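Apical membrane antigen AMA1 (Toxoplasma gondii ME49, PDB 4YIV) takes part in host cell invasion as a surface antigen released from micronemes, forming part of the moving junction between parasite and host cell membranes. Local coordinates at residues A[37-42]-A[174-179]. Residues are numbered along the deposited sequence; the frame is centred on the assembly and turned at random.
Sequences IYVDLG and SMQLME
The carboxamide of Q176 makes two bonds with the backbone of D40: D40 N donates to Q176 OE1 (2.8 Å) while Q176 NE2 donates to D40 O (2.9 Å), both almost straight at 175°. D40 O lies in the amide plane and D40 N is tilted out of it, whereas NE2 stands above the plane of the D40 carbonyl. Also in the amide plane, S174 O accepts from Q176 NE2 at 3.1 Å. NE2 thus has two carbonyl acceptors, one from each segment, and together with the bond to OE1 they fix the rotation of the amide. V39 CG1 sits over one amide face, 4.2 Å from Q176 OE1, while L41 CD2 flanks Q176 NE2 at 3.8 Å. The Q176 chain bends at chi2, and the amide arrives with NE2 facing S174 O. OE1 also accepts from K64 NZ, whose ammonium, bonded to the carbonyls of I37 and Y38 as well, probably polarises the amide oxygen. The other flat group, the Y38 ring, receives L177 CD2 at its edge, near the ring plane, 4.4 Å from Y38 CE2; the F271 ring meets it at about 50°. Between amide and ring, V39 CG2 lies 3.9 Å from L177 CB. With CG anti to the backbone N, chi1 175°, the D40 carboxylate reaches S35 OG and the backbone N atoms of A56 and G57. In this AMA1 ectodomain fragment, a side-chain amide pairs with the N-H and C=O of a single residue, tying together two irregular loops, one before strand 43-47 and one after strand 167-170.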
loop_
_atom_site.group_PDB
_atom_site.type_symbol
_atom_site.label_atom_id
_atom_site.label_comp_id
_atom_site.label_asym_id
_atom_site.label_seq_id
_atom_site.Cartn_x
_atom_site.Cartn_y
_atom_site.Cartn_z
ATOM N N ILE A 37 5.522 4.662 -0.694
ATOM C CA ILE A 37 4.720 3.441 -0.557
ATOM C C ILE A 37 5.615 2.322 -0.058
ATOM O O ILE A 37 5.298 1.640 0.914
ATOM C CB ILE A 37 4.092 3.080 -1.888
ATOM C CG1 ILE A 37 3.105 4.187 -2.298
ATOM C CG2 ILE A 37 3.363 1.716 -1.784
ATOM C CD1 ILE A 37 2.592 4.062 -3.673
ATOM N N TYR A 38 6.743 2.121 -0.755
ATOM C CA TYR A 38 7.661 1.078 -0.355
ATOM C C TYR A 38 8.238 1.428 1.006
ATOM O O TYR A 38 8.098 0.678 1.978
ATOM C CB TYR A 38 8.744 0.906 -1.428
ATOM C CG TYR A 38 9.762 -0.160 -1.113
ATOM C CD1 TYR A 38 9.471 -1.499 -1.284
ATOM C CD2 TYR A 38 11.023 0.191 -0.672
ATOM C CE1 TYR A 38 10.429 -2.476 -0.999
ATOM C CE2 TYR A 38 11.979 -0.752 -0.401
ATOM C CZ TYR A 38 11.683 -2.088 -0.568
ATOM O OH TYR A 38 12.657 -3.016 -0.301
ATOM N N VAL A 39 8.866 2.596 1.084
ATOM C CA VAL A 39 9.151 3.229 2.358
ATOM C C VAL A 39 8.425 4.573 2.428
ATOM O O VAL A 39 8.620 5.416 1.557
ATOM C CB VAL A 39 10.658 3.467 2.549
ATOM C CG1 VAL A 39 10.906 4.279 3.821
ATOM C CG2 VAL A 39 11.365 2.103 2.567
ATOM N N ASP A 40 7.597 4.736 3.460
ATOM C CA ASP A 40 6.765 5.920 3.654
ATOM C C ASP A 40 7.350 6.709 4.804
ATOM O O ASP A 40 7.252 6.285 5.952
ATOM C CB ASP A 40 5.305 5.547 3.963
ATOM C CG ASP A 40 4.418 6.765 4.287
ATOM O OD1 ASP A 40 4.914 7.933 4.326
ATOM O OD2 ASP A 40 3.206 6.527 4.559
ATOM N N LEU A 41 7.959 7.845 4.477
ATOM C CA LEU A 41 8.514 8.783 5.486
ATOM C C LEU A 41 8.267 10.224 5.035
ATOM O O LEU A 41 9.204 11.006 4.859
ATOM C CB LEU A 41 10.007 8.512 5.691
ATOM C CG LEU A 41 10.296 7.143 6.314
ATOM C CD1 LEU A 41 11.813 6.902 6.272
ATOM C CD2 LEU A 41 9.800 7.051 7.736
ATOM N N GLY A 42 7.002 10.545 4.774
ATOM C CA GLY A 42 6.654 11.784 4.091
ATOM C C GLY A 42 6.653 13.019 4.981
ATOM O O GLY A 42 6.642 14.137 4.473
ATOM N N SER A 174 9.023 2.906 13.463
ATOM C CA SER A 174 8.414 3.391 12.242
ATOM C C SER A 174 9.392 3.251 11.098
ATOM O O SER A 174 9.076 3.556 9.963
ATOM C CB SER A 174 7.996 4.843 12.405
ATOM O OG SER A 174 9.138 5.549 12.846
ATOM N N MET A 175 10.607 2.794 11.392
ATOM C CA MET A 175 11.559 2.501 10.309
ATOM C C MET A 175 11.027 1.367 9.464
ATOM O O MET A 175 10.294 0.501 9.962
ATOM C CB MET A 175 12.941 2.115 10.857
ATOM C CG MET A 175 13.569 3.218 11.684
ATOM S SD MET A 175 15.281 2.833 12.120
ATOM C CE MET A 175 15.068 1.564 13.372
ATOM N N GLN A 176 11.385 1.384 8.184
ATOM C CA GLN A 176 10.913 0.359 7.249
ATOM C C GLN A 176 12.020 -0.365 6.456
ATOM O O GLN A 176 11.810 -1.477 5.930
ATOM C CB GLN A 176 9.929 1.000 6.298
ATOM C CG GLN A 176 8.598 1.355 7.015
ATOM C CD GLN A 176 7.946 2.589 6.389
ATOM O OE1 GLN A 176 7.423 2.547 5.270
ATOM N NE2 GLN A 176 8.070 3.717 7.073
ATOM N N LEU A 177 13.195 0.263 6.364
ATOM C CA LEU A 177 14.318 -0.297 5.621
ATOM C C LEU A 177 15.619 0.073 6.301
ATOM O O LEU A 177 15.851 1.235 6.600
ATOM C CB LEU A 177 14.333 0.227 4.201
ATOM C CG LEU A 177 15.472 -0.227 3.272
ATOM C CD1 LEU A 177 15.361 -1.648 2.973
ATOM C CD2 LEU A 177 15.429 0.530 1.955
ATOM N N MET A 178 16.449 -0.935 6.557
ATOM C CA MET A 178 17.842 -0.681 6.900
ATOM C C MET A 178 18.705 -1.774 6.279
ATOM O O MET A 178 18.335 -2.961 6.304
ATOM C CB MET A 178 18.034 -0.618 8.403
ATOM C CG MET A 178 18.917 0.585 8.750
ATOM S SD MET A 178 19.616 0.591 10.392
ATOM C CE MET A 178 18.120 0.442 11.207
ATOM N N GLU A 179 19.825 -1.351 5.689
ATOM C CA GLU A 179 20.731 -2.268 5.011
ATOM C C GLU A 179 22.159 -1.723 5.049
ATOM O O GLU A 179 22.357 -0.517 5.199
ATOM C CB GLU A 179 20.304 -2.485 3.539
ATOM C CG GLU A 179 20.486 -1.260 2.657
ATOM C CD GLU A 179 20.380 -1.571 1.120
ATOM O OE1 GLU A 179 20.468 -0.631 0.318
ATOM O OE2 GLU A 179 20.222 -2.739 0.698
#